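Local coordinates for disulfide bond protein A (Staphylococcus aureus, PDB 3BCI), which probably works as a DsbA-type thiol:disulfide oxidoreductase, exchanging disulfides with proteins as they fold, at residues V16-Y21 and K140-N145; K39-N44 and Y164-Y169; E101-H106 and K122-K127. All coordinates share one frame; numbering follows the deposited sequence.

Contact 1 of 3, residues V16-Y21 and K140-N145; sequences VVYGDY and KIAKDN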
loop_
_atom_site.group_PDB
_atom_site.type_symbol
_atom_site.label_atom_id
_atom_site.label_comp_id
_atom_site.label_asym_id
_atom_site.label_seq_id
_atom_site.Cartn_x
_atom_site.Cartn_y
_atom_site.Cartn_z
ATOM N N VAL A 16 5.210 -9.450 -0.159
ATOM C CA VAL A 16 4.901 -8.451 0.856
ATOM C C VAL A 16 5.882 -7.288 0.790
ATOM O O VAL A 16 7.102 -7.485 0.768
ATOM C CB VAL A 16 4.971 -9.041 2.284
ATOM C CG1 VAL A 16 4.586 -7.969 3.305
ATOM C CG2 VAL A 16 4.057 -10.251 2.403
ATOM N N VAL A 17 5.340 -6.077 0.750
ATOM C CA VAL A 17 6.161 -4.875 0.720
ATOM C C VAL A 17 5.804 -4.067 1.961
ATOM O O VAL A 17 4.632 -3.778 2.204
ATOM C CB VAL A 17 5.891 -4.016 -0.544
ATOM C CG1 VAL A 17 6.575 -2.640 -0.413
ATOM C CG2 VAL A 17 6.429 -4.732 -1.778
ATOM N N TYR A 18 6.821 -3.738 2.751
ATOM C CA TYR A 18 6.645 -2.951 3.969
ATOM C C TYR A 18 7.013 -1.512 3.662
ATOM O O TYR A 18 8.042 -1.253 3.041
ATOM C CB TYR A 18 7.555 -3.487 5.077
ATOM C CG TYR A 18 7.139 -4.834 5.618
ATOM C CD1 TYR A 18 6.195 -4.934 6.641
ATOM C CD2 TYR A 18 7.708 -6.009 5.125
ATOM C CE1 TYR A 18 5.834 -6.169 7.167
ATOM C CE2 TYR A 18 7.353 -7.251 5.640
ATOM C CZ TYR A 18 6.419 -7.325 6.663
ATOM O OH TYR A 18 6.099 -8.546 7.206
ATOM N N GLY A 19 6.174 -0.573 4.088
ATOM C CA GLY A 19 6.470 0.821 3.830
ATOM C C GLY A 19 5.532 1.818 4.479
ATOM O O GLY A 19 4.879 1.531 5.481
ATOM N N ASP A 20 5.473 3.005 3.890
ATOM C CA ASP A 20 4.632 4.091 4.381
ATOM C C ASP A 20 4.454 5.033 3.196
ATOM O O ASP A 20 5.412 5.296 2.471
ATOM C CB ASP A 20 5.343 4.818 5.534
ATOM C CG ASP A 20 4.456 5.847 6.220
ATOM O OD1 ASP A 20 3.755 6.599 5.515
ATOM O OD2 ASP A 20 4.468 5.909 7.467
ATOM N N TYR A 21 3.238 5.535 2.990
ATOM C CA TYR A 21 2.980 6.436 1.874
ATOM C C TYR A 21 3.779 7.735 1.966
ATOM O O TYR A 21 3.959 8.424 0.966
ATOM C CB TYR A 21 1.481 6.759 1.782
ATOM C CG TYR A 21 0.650 5.630 1.225
ATOM C CD1 TYR A 21 0.830 5.197 -0.086
ATOM C CD2 TYR A 21 -0.302 4.980 2.012
ATOM C CE1 TYR A 21 0.091 4.142 -0.602
ATOM C CE2 TYR A 21 -1.050 3.918 1.500
ATOM C CZ TYR A 21 -0.844 3.507 0.194
ATOM O OH TYR A 21 -1.564 2.457 -0.325
ATOM N N LYS A 140 1.216 -3.896 13.808
ATOM C CA LYS A 140 1.489 -5.091 14.597
ATOM C C LYS A 140 2.197 -6.133 13.723
ATOM O O LYS A 140 3.108 -6.828 14.177
ATOM C CB LYS A 140 0.181 -5.667 15.147
ATOM C CG LYS A 140 0.355 -6.904 16.012
ATOM C CD LYS A 140 -0.979 -7.404 16.536
ATOM C CE LYS A 140 -0.804 -8.641 17.396
ATOM N NZ LYS A 140 -0.196 -9.763 16.629
ATOM N N ILE A 141 1.773 -6.244 12.468
ATOM C CA ILE A 141 2.386 -7.201 11.553
ATOM C C ILE A 141 3.872 -6.882 11.382
ATOM O O ILE A 141 4.723 -7.765 11.500
ATOM C CB ILE A 141 1.688 -7.178 10.171
ATOM C CG1 ILE A 141 0.262 -7.728 10.306
ATOM C CG2 ILE A 141 2.493 -7.999 9.159
ATOM C CD1 ILE A 141 -0.574 -7.616 9.031
ATOM N N ALA A 142 4.178 -5.615 11.120
ATOM C CA ALA A 142 5.557 -5.183 10.934
ATOM C C ALA A 142 6.396 -5.410 12.188
ATOM O O ALA A 142 7.572 -5.766 12.105
ATOM C CB ALA A 142 5.591 -3.709 10.547
ATOM N N LYS A 143 5.791 -5.194 13.351
ATOM C CA LYS A 143 6.502 -5.382 14.606
ATOM C C LYS A 143 6.771 -6.867 14.867
ATOM O O LYS A 143 7.902 -7.255 15.156
ATOM C CB LYS A 143 5.695 -4.787 15.761
ATOM C CG LYS A 143 6.374 -4.913 17.117
ATOM C CD LYS A 143 5.511 -4.333 18.230
ATOM C CE LYS A 143 6.197 -4.464 19.581
ATOM N NZ LYS A 143 5.342 -3.960 20.693
ATOM N N ASP A 144 5.734 -7.691 14.760
ATOM C CA ASP A 144 5.871 -9.124 14.994
ATOM C C ASP A 144 6.839 -9.783 14.016
ATOM O O ASP A 144 7.485 -10.774 14.358
ATOM C CB ASP A 144 4.501 -9.807 14.921
ATOM C CG ASP A 144 3.559 -9.343 16.020
ATOM O OD1 ASP A 144 3.955 -8.455 16.805
ATOM O OD2 ASP A 144 2.426 -9.863 16.100
ATOM N N ASN A 145 6.944 -9.234 12.808
ATOM C CA ASN A 145 7.852 -9.781 11.801
ATOM C C ASN A 145 9.241 -9.167 11.922
ATOM O O ASN A 145 10.116 -9.407 11.087
ATOM C CB ASN A 145 7.295 -9.548 10.393
ATOM C CG ASN A 145 6.245 -10.576 10.002
ATOM O OD1 ASN A 145 6.569 -11.719 9.685
ATOM N ND2 ASN A 145 4.982 -10.177 10.037
HETATM O O HOH W 1 7.776 -10.638 6.651
#

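Contact 2 of 3, residues K39-N44 and Y164-Y169; sequences KNYIDN and YDYESY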
loop_
_atom_site.group_PDB
_atom_site.type_symbol
_atom_site.label_atom_id
_atom_site.label_comp_id
_atom_site.label_asym_id
_atom_site.label_seq_id
_atom_site.Cartn_x
_atom_site.Cartn_y
_atom_site.Cartn_z
ATOM N N LYS A 39 2.003 -5.837 -13.923
ATOM C CA LYS A 39 1.691 -6.403 -15.226
ATOM C C LYS A 39 2.024 -7.880 -15.358
ATOM O O LYS A 39 1.243 -8.649 -15.906
ATOM C CB LYS A 39 2.423 -5.626 -16.322
ATOM C CG LYS A 39 2.204 -6.181 -17.722
ATOM C CD LYS A 39 2.869 -5.313 -18.777
ATOM C CE LYS A 39 2.588 -5.835 -20.176
ATOM N NZ LYS A 39 3.092 -4.905 -21.223
ATOM N N ASN A 40 3.172 -8.288 -14.839
ATOM C CA ASN A 40 3.594 -9.672 -14.981
ATOM C C ASN A 40 3.230 -10.645 -13.875
ATOM O O ASN A 40 3.305 -11.857 -14.079
ATOM C CB ASN A 40 5.105 -9.711 -15.207
ATOM C CG ASN A 40 5.530 -8.872 -16.397
ATOM O OD1 ASN A 40 5.039 -9.065 -17.509
ATOM N ND2 ASN A 40 6.442 -7.934 -16.169
ATOM N N TYR A 41 2.830 -10.149 -12.710
ATOM C CA TYR A 41 2.517 -11.076 -11.631
ATOM C C TYR A 41 1.290 -10.799 -10.777
ATOM O O TYR A 41 0.684 -11.739 -10.262
ATOM C CB TYR A 41 3.722 -11.224 -10.690
ATOM C CG TYR A 41 4.894 -11.979 -11.269
ATOM C CD1 TYR A 41 5.938 -11.311 -11.901
ATOM C CD2 TYR A 41 4.947 -13.369 -11.199
ATOM C CE1 TYR A 41 7.010 -12.013 -12.454
ATOM C CE2 TYR A 41 6.010 -14.079 -11.747
ATOM C CZ TYR A 41 7.036 -13.396 -12.373
ATOM O OH TYR A 41 8.084 -14.104 -12.911
ATOM N N ILE A 42 0.924 -9.535 -10.604
ATOM C CA ILE A 42 -0.218 -9.227 -9.753
ATOM C C ILE A 42 -1.576 -9.185 -10.455
ATOM O O ILE A 42 -2.515 -9.845 -10.018
ATOM C CB ILE A 42 -0.001 -7.897 -9.005
ATOM C CG1 ILE A 42 1.340 -7.935 -8.255
ATOM C CG2 ILE A 42 -1.142 -7.681 -8.013
ATOM C CD1 ILE A 42 1.721 -6.614 -7.604
ATOM N N ASP A 43 -1.687 -8.410 -11.529
ATOM C CA ASP A 43 -2.955 -8.314 -12.256
ATOM C C ASP A 43 -3.371 -9.607 -12.944
ATOM O O ASP A 43 -4.555 -9.822 -13.207
ATOM C CB ASP A 43 -2.900 -7.188 -13.285
ATOM C CG ASP A 43 -2.896 -5.822 -12.640
ATOM O OD1 ASP A 43 -3.183 -5.750 -11.434
ATOM O OD2 ASP A 43 -2.612 -4.824 -13.328
ATOM N N ASN A 44 -2.402 -10.461 -13.252
ATOM C CA ASN A 44 -2.715 -11.734 -13.890
ATOM C C ASN A 44 -2.835 -12.803 -12.805
ATOM O O ASN A 44 -2.801 -14.007 -13.076
ATOM C CB ASN A 44 -1.646 -12.102 -14.927
ATOM C CG ASN A 44 -0.253 -12.132 -14.348
ATOM O OD1 ASN A 44 -0.064 -11.940 -13.148
ATOM N ND2 ASN A 44 0.735 -12.380 -15.200
ATOM N N TYR A 164 14.203 -2.502 -5.059
ATOM C CA TYR A 164 13.981 -1.431 -6.021
ATOM C C TYR A 164 14.098 -1.939 -7.447
ATOM O O TYR A 164 13.837 -1.208 -8.393
ATOM C CB TYR A 164 15.007 -0.314 -5.812
ATOM C CG TYR A 164 14.947 0.315 -4.441
ATOM C CD1 TYR A 164 13.943 1.227 -4.114
ATOM C CD2 TYR A 164 15.884 -0.014 -3.463
ATOM C CE1 TYR A 164 13.873 1.796 -2.849
ATOM C CE2 TYR A 164 15.822 0.552 -2.191
ATOM C CZ TYR A 164 14.812 1.455 -1.895
ATOM O OH TYR A 164 14.732 2.012 -0.641
ATOM N N ASP A 165 14.480 -3.198 -7.598
ATOM C CA ASP A 165 14.662 -3.777 -8.922
ATOM C C ASP A 165 13.680 -4.903 -9.230
ATOM O O ASP A 165 13.709 -5.960 -8.607
ATOM C CB ASP A 165 16.107 -4.265 -9.040
ATOM C CG ASP A 165 16.395 -4.941 -10.359
ATOM O OD1 ASP A 165 15.690 -4.657 -11.351
ATOM O OD2 ASP A 165 17.343 -5.750 -10.399
ATOM N N TYR A 166 12.803 -4.664 -10.199
ATOM C CA TYR A 166 11.818 -5.661 -10.588
ATOM C C TYR A 166 12.444 -7.029 -10.831
ATOM O O TYR A 166 11.900 -8.047 -10.406
ATOM C CB TYR A 166 11.077 -5.210 -11.851
ATOM C CG TYR A 166 10.314 -6.322 -12.530
ATOM C CD1 TYR A 166 9.193 -6.891 -11.933
ATOM C CD2 TYR A 166 10.740 -6.834 -13.753
ATOM C CE1 TYR A 166 8.512 -7.949 -12.537
ATOM C CE2 TYR A 166 10.069 -7.889 -14.366
ATOM C CZ TYR A 166 8.958 -8.441 -13.754
ATOM O OH TYR A 166 8.301 -9.488 -14.355
ATOM N N GLU A 167 13.591 -7.055 -11.510
ATOM C CA GLU A 167 14.252 -8.320 -11.815
ATOM C C GLU A 167 14.651 -9.107 -10.575
ATOM O O GLU A 167 14.822 -10.326 -10.635
ATOM C CB GLU A 167 15.483 -8.082 -12.692
ATOM C CG GLU A 167 15.208 -7.176 -13.879
ATOM C CD GLU A 167 16.220 -7.340 -14.993
ATOM O OE1 GLU A 167 17.430 -7.429 -14.696
ATOM O OE2 GLU A 167 15.800 -7.370 -16.168
ATOM N N SER A 168 14.809 -8.416 -9.450
ATOM C CA SER A 168 15.177 -9.102 -8.221
ATOM C C SER A 168 13.965 -9.871 -7.690
ATOM O O SER A 168 14.107 -10.906 -7.034
ATOM C CB SER A 168 15.677 -8.096 -7.180
ATOM O OG SER A 168 16.171 -8.775 -6.043
ATOM N N TYR A 169 12.770 -9.365 -7.974
ATOM C CA TYR A 169 11.548 -10.046 -7.543
ATOM C C TYR A 169 11.354 -11.251 -8.455
ATOM O O TYR A 169 11.102 -12.367 -7.998
ATOM C CB TYR A 169 10.330 -9.129 -7.680
ATOM C CG TYR A 169 10.297 -7.968 -6.718
ATOM C CD1 TYR A 169 9.406 -7.957 -5.640
ATOM C CD2 TYR A 169 11.147 -6.876 -6.886
ATOM C CE1 TYR A 169 9.363 -6.887 -4.759
ATOM C CE2 TYR A 169 11.113 -5.800 -6.009
ATOM C CZ TYR A 169 10.219 -5.811 -4.948
ATOM O OH TYR A 169 10.189 -4.748 -4.077
#

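Contact 3 of 3, residues E101-H106 and K122-K127; sequences ELLDKH and KDYKTK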
loop_
_atom_site.group_PDB
_atom_site.type_symbol
_atom_site.label_atom_id
_atom_site.label_comp_id
_atom_site.label_asym_id
_atom_site.label_seq_id
_atom_site.Cartn_x
_atom_site.Cartn_y
_atom_site.Cartn_z
ATOM N N GLU A 101 -9.095 15.639 3.185
ATOM C CA GLU A 101 -9.454 16.371 1.980
ATOM C C GLU A 101 -8.718 15.764 0.793
ATOM O O GLU A 101 -9.322 15.451 -0.229
ATOM C CB GLU A 101 -9.062 17.849 2.101
ATOM C CG GLU A 101 -9.537 18.701 0.920
ATOM C CD GLU A 101 -8.886 20.074 0.871
ATOM O OE1 GLU A 101 -8.489 20.589 1.936
ATOM O OE2 GLU A 101 -8.783 20.646 -0.236
ATOM N N LEU A 102 -7.405 15.602 0.932
ATOM C CA LEU A 102 -6.600 15.033 -0.143
ATOM C C LEU A 102 -6.968 13.576 -0.398
ATOM O O LEU A 102 -7.066 13.146 -1.547
ATOM C CB LEU A 102 -5.106 15.144 0.185
ATOM C CG LEU A 102 -4.144 14.554 -0.854
ATOM C CD1 LEU A 102 -2.820 15.299 -0.821
ATOM C CD2 LEU A 102 -3.938 13.063 -0.585
ATOM N N LEU A 103 -7.170 12.811 0.670
ATOM C CA LEU A 103 -7.531 11.407 0.500
ATOM C C LEU A 103 -8.893 11.261 -0.188
ATOM O O LEU A 103 -9.048 10.442 -1.093
ATOM C CB LEU A 103 -7.513 10.694 1.856
ATOM C CG LEU A 103 -6.087 10.551 2.412
ATOM C CD1 LEU A 103 -6.130 10.137 3.870
ATOM C CD2 LEU A 103 -5.314 9.532 1.581
ATOM N N ASP A 104 -9.878 12.056 0.220
ATOM C CA ASP A 104 -11.189 11.970 -0.421
ATOM C C ASP A 104 -11.022 12.309 -1.901
ATOM O O ASP A 104 -11.614 11.667 -2.771
ATOM C CB ASP A 104 -12.189 12.935 0.232
ATOM C CG ASP A 104 -12.618 12.481 1.619
ATOM O OD1 ASP A 104 -12.224 11.375 2.039
ATOM O OD2 ASP A 104 -13.357 13.231 2.290
ATOM N N LYS A 105 -10.199 13.312 -2.181
ATOM C CA LYS A 105 -9.943 13.721 -3.556
ATOM C C LYS A 105 -9.359 12.553 -4.348
ATOM O O LYS A 105 -9.740 12.304 -5.491
ATOM C CB LYS A 105 -8.971 14.904 -3.576
ATOM C CG LYS A 105 -8.562 15.364 -4.968
ATOM C CD LYS A 105 -7.759 16.662 -4.910
ATOM C CE LYS A 105 -6.405 16.476 -4.239
ATOM N NZ LYS A 105 -5.473 15.692 -5.087
ATOM N N HIS A 106 -8.431 11.829 -3.739
ATOM C CA HIS A 106 -7.823 10.695 -4.423
ATOM C C HIS A 106 -8.805 9.545 -4.618
ATOM O O HIS A 106 -8.791 8.870 -5.649
ATOM C CB HIS A 106 -6.581 10.241 -3.660
ATOM C CG HIS A 106 -5.365 11.053 -3.978
ATOM N ND1 HIS A 106 -4.223 10.501 -4.516
ATOM C CD2 HIS A 106 -5.136 12.385 -3.889
ATOM C CE1 HIS A 106 -3.341 11.460 -4.747
ATOM N NE2 HIS A 106 -3.870 12.610 -4.376
ATOM N N LYS A 122 -16.613 6.829 4.027
ATOM C CA LYS A 122 -17.172 6.730 5.369
ATOM C C LYS A 122 -16.455 5.667 6.209
ATOM O O LYS A 122 -16.239 5.848 7.406
ATOM C CB LYS A 122 -18.671 6.419 5.280
ATOM C CG LYS A 122 -19.403 6.391 6.623
ATOM C CD LYS A 122 -19.406 5.006 7.240
ATOM C CE LYS A 122 -20.295 4.962 8.473
ATOM N NZ LYS A 122 -20.372 3.595 9.054
ATOM N N ASP A 123 -16.065 4.563 5.580
ATOM C CA ASP A 123 -15.403 3.489 6.310
ATOM C C ASP A 123 -14.059 3.875 6.933
ATOM O O ASP A 123 -13.824 3.597 8.106
ATOM C CB ASP A 123 -15.229 2.264 5.400
ATOM C CG ASP A 123 -14.887 0.994 6.179
ATOM O OD1 ASP A 123 -13.729 0.837 6.622
ATOM O OD2 ASP A 123 -15.791 0.151 6.355
ATOM N N TYR A 124 -13.184 4.528 6.171
ATOM C CA TYR A 124 -11.877 4.894 6.712
ATOM C C TYR A 124 -11.924 6.005 7.755
ATOM O O TYR A 124 -10.949 6.225 8.470
ATOM C CB TYR A 124 -10.899 5.250 5.575
ATOM C CG TYR A 124 -10.789 6.713 5.185
ATOM C CD1 TYR A 124 -9.921 7.572 5.857
ATOM C CD2 TYR A 124 -11.514 7.225 4.105
ATOM C CE1 TYR A 124 -9.770 8.908 5.460
ATOM C CE2 TYR A 124 -11.374 8.557 3.700
ATOM C CZ TYR A 124 -10.501 9.392 4.379
ATOM O OH TYR A 124 -10.355 10.704 3.976
ATOM N N LYS A 125 -13.061 6.686 7.859
ATOM C CA LYS A 125 -13.213 7.763 8.833
ATOM C C LYS A 125 -13.979 7.312 10.074
ATOM O O LYS A 125 -14.129 8.073 11.027
ATOM C CB LYS A 125 -13.950 8.949 8.208
ATOM C CG LYS A 125 -13.275 9.542 6.979
ATOM C CD LYS A 125 -14.068 10.723 6.442
ATOM C CE LYS A 125 -13.405 11.314 5.214
ATOM N NZ LYS A 125 -14.177 12.456 4.668
ATOM N N THR A 126 -14.467 6.076 10.062
ATOM C CA THR A 126 -15.235 5.555 11.189
ATOM C C THR A 126 -14.386 4.734 12.157
ATOM O O THR A 126 -13.823 3.707 11.789
ATOM C CB THR A 126 -16.400 4.680 10.696
ATOM O OG1 THR A 126 -17.218 5.441 9.799
ATOM C CG2 THR A 126 -17.251 4.208 11.872
ATOM N N LYS A 127 -14.304 5.185 13.403
ATOM C CA LYS A 127 -13.515 4.476 14.394
ATOM C C LYS A 127 -13.892 3.005 14.490
ATOM O O LYS A 127 -15.070 2.654 14.506
ATOM C CB LYS A 127 -13.659 5.131 15.767
ATOM C CG LYS A 127 -13.076 4.286 16.889
ATOM C CD LYS A 127 -12.339 5.131 17.909
ATOM C CE LYS A 127 -11.741 4.259 19.000
ATOM N NZ LYS A 127 -10.872 5.051 19.911
#

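Contact 1 of 3, residues V16-Y21 and K140-N145
Tyr18 reaches out from strand 14-19 and sets the CD1-CE1 side of its phenol against the last turn of helix 130-144. CD1 of Tyr18 is 4.1 Å from CB of Ala142, CE1 of Tyr18 comes within 3.9 Å of CA of Ala142, which approaches the ring obliquely, and CG2 of Ile141 meets the hydroxyl end, near the ring plane. Having CG anti to the carbonyl carbon (chi1 -70°) points the tyrosine across to the helix, while CG1 of Val16 lies over one ring face, toward its rim. The side chain of Asn145 crosses the tyrosine at about a right angle, its amide plane turned 55° from the ring. OH of Tyr18 and ND2 of Asn145 are 3.5 Å apart, but the angle is too poor for a hydrogen bond. The amide is engaged with its own helix: ND2 of Asn145 donates to O of Ile141 at 2.8 Å, and the backbone N of Asn145 reaches the same oxygen from the opposite face of its plane. OH of Tyr18 is hydrogen-bonded to a water, whose O is 2.7 Å away. Val52, Leu54 and Ile147 also touch Tyr18, placing its ring between the sheet and the helix packed on it, near but not touching the Cys23-Cys26 redox pair. The chemistry implies a division of labour: apolar packing joins strand to helix, and the asparagine amide is spent on O of Ile141, in the turn where the helix ends, leaving the tyrosine hydroxyl to a water that only weakly joins it to OD1 of Asn145.

Contact 2 of 3, residues K39-N44 and Y164-Y169
The ring of Tyr41 receives the hydroxyl of Tyr166 at its edge, near the ring plane, with CE1 of Tyr41 3.4 Å from OH of Tyr166. The two tyrosine side chains cross at about a right angle, and the approach is hydroxyl to ring edge. The Asn40 amide comes to the Tyr166 ring obliquely, its plane 41° from that of the ring; ND2 of Asn40 is 3.0 Å from OH of Tyr166, and CB of Asn40 is 3.3 Å from the same oxygen. Tyr166 can reach this far because its CG is anti to the backbone N (chi1 165°), which sends the phenol out from the first turn of helix 166-174. That turn begins at Asp165, the N-cap, whose OD1 accepts a weak bond from N of Glu167. In segment 39-44, ND2 of Asn44 bonds O of Asn40 at 2.9 Å, from well above the carbonyl plane. Nearby, Tyr169 touches Leu29 and Val33, and Tyr41 touches Leu173, so the two helices also meet beyond these segments. Such pairing of the helix that follows the CxxC motif with the C-terminal helix, on one face of the sheet, belongs to the thioredoxin fold.

Contact 3 of 3, residues E101-H106 and K122-K127
Helices 100-108 and 114-125 lie side by side at this point, with CA of Leu103 10.0 Å from CA of Tyr124, a gap that side chains alone bridge. Asp104 is the hub, and each of its carboxylate oxygens has its own partner. OH of Tyr124 donates to OD1 of Asp104 at 2.8 Å. This oxygen sits at the edge of the phenol ring, in its plane; the carboxylate itself is turned 76° from the ring, and the hydroxyl meets it from above, 46° out of the carboxylate plane. NZ of Lys125 meets OD2 of Asp104 at 2.6 Å in a salt bridge that uses the syn lone pair, on the side of the other oxygen. The lysine and aspartate side chains approach from opposite directions: beyond CG the lysine chain is fully extended, so the ammonium group travels as far as the chain allows. On the way it runs beside its neighbour, with CG of Lys125 3.7 Å above the plane of the Tyr124 ring and over its centre. Leu103 adds the apolar part, its CB lying 3.5 Å from OH of Tyr124 and CD1 approaching CE1 of the same ring. Ala67 and Ala70 of helix 61-74 also pack on the buried Tyr124. Behind the interface, OG1 of Thr126 donates to O of Lys122 at 2.6 Å where the helix gives way to loop. The helices belong to the helical part that DsbA proteins carry inserted in the thioredoxin fold. Chemically, a neutral phenol and a lysine share one carboxylate, which would favour its charged form; the hydroxyl of the buried tyrosine is satisfied by OD1 of Asp104, and CG of the lysine packs over the ring while its ammonium end reaches the carboxylate.

From the N terminus, the chain enters strand 14-19, opening the loop of contact 1, and continues into helix 24-42, whose end opens that of contact 2. It then passes strand 48-53 and the helical insertion, where contact 3 joins segments 16 residues apart, on helices 100-108 and 114-125, nested inside both larger loops. Helix 130-144 closes contact 1, and helix 166-174 closes contact 2, so these two cross along the chain. Contact 1 ties a strand of the thioredoxin sheet to helix 130-144, and contact 2 ties helix 24-42 to helix 166-174; contact 3 lies within the helical part. The centres of contacts 2 and 3 are about 29 Å apart, on opposite sides of the chain's centre.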